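Local coordinates for protein ORF10 (Moritella marina, PDB 6RIW) that forms the ketosynthase-chain length factor didomain of a polyunsaturated fatty acid synthase and probably carries out carbon-carbon bond-forming condensation of acyl chains, at residues Q255-G260 with L366-T371; F58-G63 with Q239-N244; H247-Q252 with L359-S364. All blocks are in the same frame, centred on the assembly; numbering follows the deposited sequence.

How the contacts relate
The three contacts show how one long connection, running from helix 228-237 to strand 259-270, can be tied down from several directions. Contact 1 lies in the middle, its centre about 10 Å from that of contact 2 and about 11 Å from that of contact 3, while contacts 2 and 3 have centres about 16 Å apart. Leu257 N probably donates a hydrogen bond to Ala240 O of contact 2 over 3.0 Å, and Phe258, which also packs on Cys60, brings its CE2 to 3.6 Å from His247 CB in contact 3. His368 of contact 1, packed beside Cys196, probably marks the active-site side of the group. The magnesium site at Met1 and Lys286 lies away from all three contacts.

Contact 1 of 3, residues Q255-G260 with L366-T371; sequences QGLFAG and LGHLLT
The imidazole of His368 is met at its edge and on one face: Leu257 CD2 reaches the ring edge, close to its plane, at 4.0 Å from His368 CD2, while Leu370 CD2 of the ring's own segment sits 4.2 Å above the ring plane, over the centre. Leu257 and His368 cross obliquely, and the contact is made by the CD2 methyl. The phenyl ring of Phe258, by contrast, leads away from 366-371 and packs with the rings of His247 and His62.

The backbones supply the polar link. His368 N donates to Phe258 O over 2.8 Å with a nearly straight N-H...O angle of 164°, and the donor lies in the carbonyl plane. A single beta bridge pairs Ala259 with His368 here, and Ala259 CA adds a CA-H...O contact of 3.4 Å to His368 O. A chi1 of 178°, which swings CG beside the carbonyl carbon, carries the His368 ring to the Leu257 methyl, while His368 CB rests 3.5 Å from Phe258 O.

Two glycines let the chains come this close. A side chain on Gly260 would run into Leu369 CD1, and one on Gly367, which leaves the preceding helix with positive phi, would be jammed against Leu366 O and would press on the carbonyl oxygens of Phe258 and Ala259. Beside Gly260, Leu370 CD1 lies 3.7 Å from Gly260 O, and Ala259 CB meets Leu370 CD2 at 4.3 Å. Val231 and Phe235 of helix 228-237 pack on both Ala259 and Leu370.

The place of His368 just after helix 363-366, together with its contact to Cys196, is consistent with the second histidine of the Cys-His-His active site of thiolase-fold ketosynthases.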
loop_
_atom_site.group_PDB
_atom_site.type_symbol
_atom_site.label_atom_id
_atom_site.label_comp_id
_atom_site.label_asym_id
_atom_site.label_seq_id
_atom_site.Cartn_x
_atom_site.Cartn_y
_atom_site.Cartn_z
ATOM N N GLN A 255 -13.482 -25.392 -1.686
ATOM C CA GLN A 255 -14.260 -24.596 -0.745
ATOM C C GLN A 255 -13.561 -23.318 -0.288
ATOM O O GLN A 255 -14.047 -22.665 0.640
ATOM C CB GLN A 255 -14.653 -25.449 0.459
ATOM C CG GLN A 255 -15.683 -26.497 0.085
ATOM C CD GLN A 255 -16.239 -27.227 1.281
ATOM O OE1 GLN A 255 -15.706 -27.126 2.391
ATOM N NE2 GLN A 255 -17.318 -27.980 1.063
ATOM N N GLY A 256 -12.463 -22.927 -0.923
ATOM C CA GLY A 256 -11.728 -21.771 -0.454
ATOM C C GLY A 256 -10.368 -21.694 -1.115
ATOM O O GLY A 256 -10.061 -22.435 -2.055
ATOM N N LEU A 257 -9.561 -20.771 -0.600
ATOM C CA LEU A 257 -8.221 -20.540 -1.115
ATOM C C LEU A 257 -7.182 -20.816 -0.034
ATOM O O LEU A 257 -7.488 -20.879 1.165
ATOM C CB LEU A 257 -8.062 -19.085 -1.631
ATOM C CG LEU A 257 -8.334 -17.935 -0.640
ATOM C CD1 LEU A 257 -7.146 -17.624 0.295
ATOM C CD2 LEU A 257 -8.704 -16.671 -1.414
ATOM N N PHE A 258 -5.943 -20.982 -0.485
ATOM C CA PHE A 258 -4.755 -20.841 0.348
ATOM C C PHE A 258 -4.001 -19.601 -0.126
ATOM O O PHE A 258 -3.926 -19.337 -1.332
ATOM C CB PHE A 258 -3.819 -22.050 0.242
ATOM C CG PHE A 258 -4.429 -23.358 0.679
ATOM C CD1 PHE A 258 -5.411 -23.410 1.661
ATOM C CD2 PHE A 258 -3.990 -24.545 0.108
ATOM C CE1 PHE A 258 -5.957 -24.641 2.072
ATOM C CE2 PHE A 258 -4.519 -25.781 0.511
ATOM C CZ PHE A 258 -5.508 -25.827 1.480
ATOM N N ALA A 259 -3.468 -18.835 0.820
ATOM C CA ALA A 259 -2.725 -17.620 0.506
ATOM C C ALA A 259 -1.246 -17.944 0.287
ATOM O O ALA A 259 -0.809 -19.085 0.433
ATOM C CB ALA A 259 -2.906 -16.591 1.614
ATOM N N GLY A 260 -0.455 -16.932 -0.074
ATOM C CA GLY A 260 0.921 -17.175 -0.465
ATOM C C GLY A 260 1.721 -15.887 -0.437
ATOM O O GLY A 260 1.195 -14.805 -0.163
ATOM N N LEU A 366 0.436 -22.686 -6.769
ATOM C CA LEU A 366 1.196 -21.822 -5.871
ATOM C C LEU A 366 0.419 -21.296 -4.682
ATOM O O LEU A 366 1.043 -20.802 -3.734
ATOM C CB LEU A 366 1.732 -20.593 -6.624
ATOM C CG LEU A 366 2.581 -20.816 -7.853
ATOM C CD1 LEU A 366 3.015 -19.478 -8.423
ATOM C CD2 LEU A 366 3.761 -21.654 -7.464
ATOM N N GLY A 367 -0.903 -21.355 -4.721
ATOM C CA GLY A 367 -1.727 -20.551 -3.845
ATOM C C GLY A 367 -1.949 -19.161 -4.416
ATOM O O GLY A 367 -1.517 -18.818 -5.523
ATOM N N HIS A 368 -2.644 -18.338 -3.634
ATOM C CA HIS A 368 -2.989 -16.969 -4.027
ATOM C C HIS A 368 -1.945 -16.033 -3.420
ATOM O O HIS A 368 -1.938 -15.804 -2.207
ATOM C CB HIS A 368 -4.409 -16.640 -3.558
ATOM C CG HIS A 368 -4.865 -15.242 -3.862
ATOM N ND1 HIS A 368 -4.082 -14.321 -4.527
ATOM C CD2 HIS A 368 -6.051 -14.625 -3.633
ATOM C CE1 HIS A 368 -4.749 -13.187 -4.658
ATOM N NE2 HIS A 368 -5.949 -13.346 -4.131
ATOM N N LEU A 369 -1.073 -15.491 -4.263
ATOM C CA LEU A 369 0.042 -14.664 -3.802
ATOM C C LEU A 369 -0.357 -13.214 -3.483
ATOM O O LEU A 369 0.529 -12.349 -3.383
ATOM C CB LEU A 369 1.166 -14.688 -4.848
ATOM C CG LEU A 369 2.275 -15.724 -4.655
ATOM C CD1 LEU A 369 1.720 -17.144 -4.518
ATOM C CD2 LEU A 369 3.360 -15.651 -5.752
ATOM N N LEU A 370 -1.651 -12.914 -3.356
ATOM C CA LEU A 370 -2.127 -11.617 -2.858
ATOM C C LEU A 370 -1.665 -10.515 -3.804
ATOM O O LEU A 370 -1.996 -10.566 -5.002
ATOM C CB LEU A 370 -1.659 -11.485 -1.408
ATOM C CG LEU A 370 -2.011 -12.663 -0.484
ATOM C CD1 LEU A 370 -1.486 -12.454 0.939
ATOM C CD2 LEU A 370 -3.528 -12.887 -0.471
ATOM N N THR A 371 -0.946 -9.485 -3.332
ATOM C CA THR A 371 -0.545 -8.405 -4.236
ATOM C C THR A 371 0.334 -8.907 -5.370
ATOM O O THR A 371 0.367 -8.289 -6.440
ATOM C CB THR A 371 0.161 -7.305 -3.446
ATOM O OG1 THR A 371 1.080 -7.900 -2.527
ATOM C CG2 THR A 371 -0.884 -6.531 -2.647
#

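Contact 2 of 3, residues F58-G63 with Q239-N244; sequences FYCVHG and QAYPAN
Tyr59 reaches Tyr241 because its CG stands between the backbone N and the carbonyl carbon (chi1 67°), the crowded position, while Tyr241 holds CG beside its own N, anti to the carbonyl carbon. The result is a T-shaped (edge-to-face) pair in which the edge of Tyr241 points at the face of Tyr59, with planes at 89° and centroids 5.8 Å apart. It joins the approach to strand 62-64 with the loop that follows helix 228-237, in the N-terminal part of the ketosynthase, just after the Schellman motif that closes that helix at Gln239.

The phenol of Tyr59 then turns back on the partner's main chain: Tyr59 OH donates to Tyr241 O over 2.7 Å, from a position tilted out of the carbonyl plane. Alongside, Tyr59 CE1 packs 3.5 Å from Tyr241 CB.

Cys60 comes over a face of the Tyr241 ring. Its CB makes a CH-pi contact, 3.7 Å from the ring centroid, and its SG approaches obliquely at 4.1 Å from the same point, a sulfur-aromatic contact. Beyond the ring, one water donates to His62 O at 2.8 Å and is hydrogen-bonded to Tyr241 OH at 2.9 Å.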
loop_
_atom_site.group_PDB
_atom_site.type_symbol
_atom_site.label_atom_id
_atom_site.label_comp_id
_atom_site.label_asym_id
_atom_site.label_seq_id
_atom_site.Cartn_x
_atom_site.Cartn_y
_atom_site.Cartn_z
ATOM N N PHE A 58 -6.202 -19.334 13.800
ATOM C CA PHE A 58 -6.493 -19.643 12.407
ATOM C C PHE A 58 -6.822 -21.128 12.277
ATOM O O PHE A 58 -6.474 -21.929 13.141
ATOM C CB PHE A 58 -5.357 -19.234 11.443
ATOM C CG PHE A 58 -3.961 -19.386 11.981
ATOM C CD1 PHE A 58 -3.458 -20.625 12.310
ATOM C CD2 PHE A 58 -3.128 -18.285 12.069
ATOM C CE1 PHE A 58 -2.151 -20.762 12.763
ATOM C CE2 PHE A 58 -1.819 -18.404 12.512
ATOM C CZ PHE A 58 -1.326 -19.649 12.864
ATOM N N TYR A 59 -7.583 -21.488 11.242
ATOM C CA TYR A 59 -7.989 -22.884 11.088
ATOM C C TYR A 59 -7.357 -23.533 9.868
ATOM O O TYR A 59 -7.762 -24.631 9.482
ATOM C CB TYR A 59 -9.521 -23.015 11.040
ATOM C CG TYR A 59 -10.229 -22.410 9.833
ATOM C CD1 TYR A 59 -10.565 -23.188 8.735
ATOM C CD2 TYR A 59 -10.610 -21.076 9.831
ATOM C CE1 TYR A 59 -11.237 -22.645 7.652
ATOM C CE2 TYR A 59 -11.284 -20.522 8.765
ATOM C CZ TYR A 59 -11.588 -21.305 7.670
ATOM O OH TYR A 59 -12.257 -20.738 6.611
ATOM N N CYS A 60 -6.359 -22.887 9.267
ATOM C CA CYS A 60 -5.630 -23.455 8.142
ATOM C C CYS A 60 -4.207 -22.909 8.176
ATOM O O CYS A 60 -4.019 -21.708 8.402
ATOM C CB CYS A 60 -6.329 -23.101 6.821
ATOM S SG CYS A 60 -5.479 -23.648 5.300
ATOM N N VAL A 61 -3.213 -23.783 7.987
ATOM C CA VAL A 61 -1.814 -23.353 7.916
ATOM C C VAL A 61 -1.205 -23.580 6.540
ATOM O O VAL A 61 -0.018 -23.271 6.341
ATOM C CB VAL A 61 -0.948 -24.025 9.004
ATOM C CG1 VAL A 61 -1.401 -23.598 10.394
ATOM C CG2 VAL A 61 -0.974 -25.535 8.859
ATOM N N HIS A 62 -1.980 -24.075 5.575
ATOM C CA HIS A 62 -1.480 -24.304 4.228
ATOM C C HIS A 62 -1.349 -22.986 3.469
ATOM O O HIS A 62 -2.189 -22.092 3.595
ATOM C CB HIS A 62 -2.416 -25.247 3.466
ATOM C CG HIS A 62 -2.272 -26.683 3.863
ATOM N ND1 HIS A 62 -3.012 -27.255 4.878
ATOM C CD2 HIS A 62 -1.453 -27.658 3.400
ATOM C CE1 HIS A 62 -2.655 -28.518 5.023
ATOM N NE2 HIS A 62 -1.713 -28.787 4.138
ATOM N N GLY A 63 -0.295 -22.884 2.667
ATOM C CA GLY A 63 -0.091 -21.711 1.833
ATOM C C GLY A 63 1.053 -21.945 0.870
ATOM O O GLY A 63 1.651 -23.022 0.829
ATOM N N GLN A 239 -13.327 -16.393 6.815
ATOM C CA GLN A 239 -13.741 -17.767 6.482
ATOM C C GLN A 239 -13.404 -18.118 5.028
ATOM O O GLN A 239 -14.180 -18.776 4.323
ATOM C CB GLN A 239 -15.231 -17.975 6.754
ATOM C CG GLN A 239 -15.642 -17.860 8.211
ATOM C CD GLN A 239 -17.148 -18.012 8.370
ATOM O OE1 GLN A 239 -17.771 -18.860 7.724
ATOM N NE2 GLN A 239 -17.744 -17.168 9.207
ATOM N N ALA A 240 -12.237 -17.670 4.571
ATOM C CA ALA A 240 -11.826 -17.865 3.186
ATOM C C ALA A 240 -11.091 -19.178 2.951
ATOM O O ALA A 240 -10.985 -19.611 1.799
ATOM C CB ALA A 240 -10.943 -16.697 2.730
ATOM N N TYR A 241 -10.581 -19.818 4.004
ATOM C CA TYR A 241 -9.938 -21.120 3.893
ATOM C C TYR A 241 -10.980 -22.238 3.745
ATOM O O TYR A 241 -12.057 -22.170 4.343
ATOM C CB TYR A 241 -9.082 -21.388 5.130
ATOM C CG TYR A 241 -7.836 -20.527 5.256
ATOM C CD1 TYR A 241 -6.858 -20.537 4.278
ATOM C CD2 TYR A 241 -7.629 -19.724 6.389
ATOM C CE1 TYR A 241 -5.708 -19.752 4.402
ATOM C CE2 TYR A 241 -6.488 -18.952 6.527
ATOM C CZ TYR A 241 -5.533 -18.973 5.534
ATOM O OH TYR A 241 -4.398 -18.214 5.648
ATOM N N PRO A 242 -10.671 -23.295 2.985
ATOM C CA PRO A 242 -11.690 -24.327 2.706
ATOM C C PRO A 242 -11.940 -25.230 3.912
ATOM O O PRO A 242 -11.009 -25.781 4.500
ATOM C CB PRO A 242 -11.096 -25.113 1.528
ATOM C CG PRO A 242 -9.614 -24.917 1.641
ATOM C CD PRO A 242 -9.427 -23.519 2.223
ATOM N N ALA A 243 -13.221 -25.395 4.260
ATOM C CA ALA A 243 -13.562 -26.233 5.401
ATOM C C ALA A 243 -13.188 -27.689 5.148
ATOM O O ALA A 243 -12.771 -28.383 6.082
ATOM C CB ALA A 243 -15.050 -26.098 5.735
ATOM N N ASN A 244 -13.280 -28.156 3.899
ATOM C CA ASN A 244 -12.876 -29.518 3.562
ATOM C C ASN A 244 -11.398 -29.623 3.175
ATOM O O ASN A 244 -10.971 -30.661 2.663
ATOM C CB ASN A 244 -13.769 -30.067 2.444
ATOM C CG ASN A 244 -13.532 -29.385 1.109
ATOM O OD1 ASN A 244 -12.798 -28.394 1.020
ATOM N ND2 ASN A 244 -14.152 -29.916 0.059
HETATM O O HOH W 1 -2.516 -19.311 3.672
#

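Contact 3 of 3, residues H247-Q252 with L359-S364; sequences HAPFDQ and LGSVKS
One hydrogen bond joins the segments directly, from His247 NE2 to Lys363 O. It spans 3.1 Å with an N-H...O angle of 156°, and the donor stands above the carbonyl plane, off either lone pair. ND1 has a weak bond to Gly256 O, so each ring nitrogen has a carbonyl partner. With an alanine in place of His247, Lys363 O would probably lose its ring donor and a gap would open beside Pro249, whose CD lies 4.0 Å above one imidazole face.

Further polar bonds shape 359-364. Ser361 O is gripped twice by Ser364, through its backbone N and through OG, the latter at 2.8 Å and nearly along the C=O axis; Ser364 OG is also bonded to Ile394 N. Ser361 OG takes a weak capping bond from Lys363 N and also pairs with Ala332 O, while Lys363 NZ bonds to His331 O. Strand 358-360 thus passes through a capped turn into helix 363-366, a passage belonging to the C-terminal half of the thiolase-like fold; the loop laid against it comes from the N-terminal half. That loop folds as a type II turn from Ala248 to Asp251, with Phe250 in its positive-phi position.

Van der Waals contacts make up the rest. Pro249 lies against Ser361 and Ser364, its CG 3.7 Å from Ser364 N and its CD 3.8 Å from Ser364 CB. Phe250 drives an edge toward the strand: CE2 meets Gly360 C at 3.8 Å in the ring plane, and CZ makes an apolar contact of 4.3 Å with Leu359 CB. Leu343 of helix 336-350 packs on both Phe250 and Leu359.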
loop_
_atom_site.group_PDB
_atom_site.type_symbol
_atom_site.label_atom_id
_atom_site.label_comp_id
_atom_site.label_asym_id
_atom_site.label_seq_id
_atom_site.Cartn_x
_atom_site.Cartn_y
_atom_site.Cartn_z
ATOM N N HIS A 247 -8.391 -26.831 -1.799
ATOM C CA HIS A 247 -8.123 -25.599 -2.548
ATOM C C HIS A 247 -7.827 -26.008 -3.988
ATOM O O HIS A 247 -6.730 -26.482 -4.293
ATOM C CB HIS A 247 -6.960 -24.820 -1.930
ATOM C CG HIS A 247 -6.316 -23.856 -2.878
ATOM N ND1 HIS A 247 -6.992 -22.786 -3.435
ATOM C CD2 HIS A 247 -5.060 -23.813 -3.384
ATOM C CE1 HIS A 247 -6.175 -22.122 -4.239
ATOM N NE2 HIS A 247 -5.001 -22.728 -4.231
ATOM N N ALA A 248 -8.804 -25.824 -4.873
ATOM C CA ALA A 248 -8.718 -26.374 -6.227
ATOM C C ALA A 248 -9.447 -25.456 -7.189
ATOM O O ALA A 248 -10.641 -25.643 -7.470
ATOM C CB ALA A 248 -9.298 -27.783 -6.287
ATOM N N PRO A 249 -8.755 -24.451 -7.723
ATOM C CA PRO A 249 -9.407 -23.510 -8.647
ATOM C C PRO A 249 -10.099 -24.247 -9.787
ATOM O O PRO A 249 -9.537 -25.167 -10.382
ATOM C CB PRO A 249 -8.243 -22.647 -9.155
ATOM C CG PRO A 249 -7.220 -22.719 -8.048
ATOM C CD PRO A 249 -7.332 -24.132 -7.503
ATOM N N PHE A 250 -11.338 -23.842 -10.066
ATOM C CA PHE A 250 -12.250 -24.345 -11.098
ATOM C C PHE A 250 -12.911 -25.669 -10.707
ATOM O O PHE A 250 -13.759 -26.156 -11.468
ATOM C CB PHE A 250 -11.572 -24.526 -12.466
ATOM C CG PHE A 250 -11.224 -23.233 -13.150
ATOM C CD1 PHE A 250 -12.192 -22.271 -13.370
ATOM C CD2 PHE A 250 -9.927 -22.985 -13.568
ATOM C CE1 PHE A 250 -11.883 -21.071 -14.014
ATOM C CE2 PHE A 250 -9.607 -21.790 -14.208
ATOM C CZ PHE A 250 -10.597 -20.832 -14.423
ATOM N N ASP A 251 -12.563 -26.271 -9.571
ATOM C CA ASP A 251 -13.088 -27.586 -9.218
ATOM C C ASP A 251 -14.345 -27.455 -8.367
ATOM O O ASP A 251 -14.413 -26.621 -7.464
ATOM C CB ASP A 251 -12.034 -28.417 -8.477
ATOM C CG ASP A 251 -12.450 -29.884 -8.323
ATOM O OD1 ASP A 251 -13.266 -30.176 -7.420
ATOM O OD2 ASP A 251 -11.965 -30.734 -9.105
ATOM N N GLN A 252 -15.347 -28.299 -8.672
ATOM C CA GLN A 252 -16.614 -28.275 -7.945
ATOM C C GLN A 252 -16.430 -28.450 -6.440
ATOM O O GLN A 252 -17.244 -27.950 -5.655
ATOM C CB GLN A 252 -17.550 -29.380 -8.457
ATOM C CG GLN A 252 -18.053 -29.215 -9.873
ATOM C CD GLN A 252 -18.942 -30.383 -10.294
ATOM O OE1 GLN A 252 -19.650 -30.961 -9.467
ATOM N NE2 GLN A 252 -18.890 -30.746 -11.576
ATOM N N LEU A 359 -8.822 -22.064 -20.549
ATOM C CA LEU A 359 -8.790 -21.359 -19.271
ATOM C C LEU A 359 -7.866 -22.077 -18.299
ATOM O O LEU A 359 -7.736 -23.304 -18.337
ATOM C CB LEU A 359 -10.180 -21.260 -18.644
ATOM C CG LEU A 359 -11.382 -20.821 -19.472
ATOM C CD1 LEU A 359 -12.652 -21.084 -18.660
ATOM C CD2 LEU A 359 -11.275 -19.348 -19.845
ATOM N N GLY A 360 -7.236 -21.311 -17.402
ATOM C CA GLY A 360 -6.304 -21.933 -16.477
ATOM C C GLY A 360 -6.034 -21.022 -15.298
ATOM O O GLY A 360 -6.359 -19.832 -15.330
ATOM N N SER A 361 -5.429 -21.602 -14.253
ATOM C CA SER A 361 -5.073 -20.846 -13.047
ATOM C C SER A 361 -3.832 -21.413 -12.372
ATOM O O SER A 361 -3.859 -22.533 -11.850
ATOM C CB SER A 361 -6.218 -20.831 -12.043
ATOM O OG SER A 361 -5.863 -19.991 -10.952
ATOM N N VAL A 362 -2.765 -20.613 -12.340
ATOM C CA VAL A 362 -1.549 -20.958 -11.614
ATOM C C VAL A 362 -1.724 -20.850 -10.102
ATOM O O VAL A 362 -0.832 -21.254 -9.344
ATOM C CB VAL A 362 -0.404 -20.045 -12.108
ATOM C CG1 VAL A 362 -0.565 -18.632 -11.536
ATOM C CG2 VAL A 362 0.969 -20.618 -11.755
ATOM N N LYS A 363 -2.851 -20.316 -9.625
ATOM C CA LYS A 363 -3.108 -20.391 -8.193
ATOM C C LYS A 363 -3.230 -21.835 -7.721
ATOM O O LYS A 363 -2.997 -22.122 -6.534
ATOM C CB LYS A 363 -4.366 -19.582 -7.849
ATOM C CG LYS A 363 -4.194 -18.078 -8.164
ATOM C CD LYS A 363 -5.285 -17.251 -7.537
ATOM C CE LYS A 363 -5.048 -15.740 -7.713
ATOM N NZ LYS A 363 -5.070 -15.335 -9.132
ATOM N N SER A 364 -3.563 -22.754 -8.631
ATOM C CA SER A 364 -3.631 -24.166 -8.261
ATOM C C SER A 364 -2.271 -24.676 -7.797
ATOM O O SER A 364 -2.192 -25.441 -6.824
ATOM C CB SER A 364 -4.156 -25.003 -9.440
ATOM O OG SER A 364 -3.278 -24.987 -10.567
#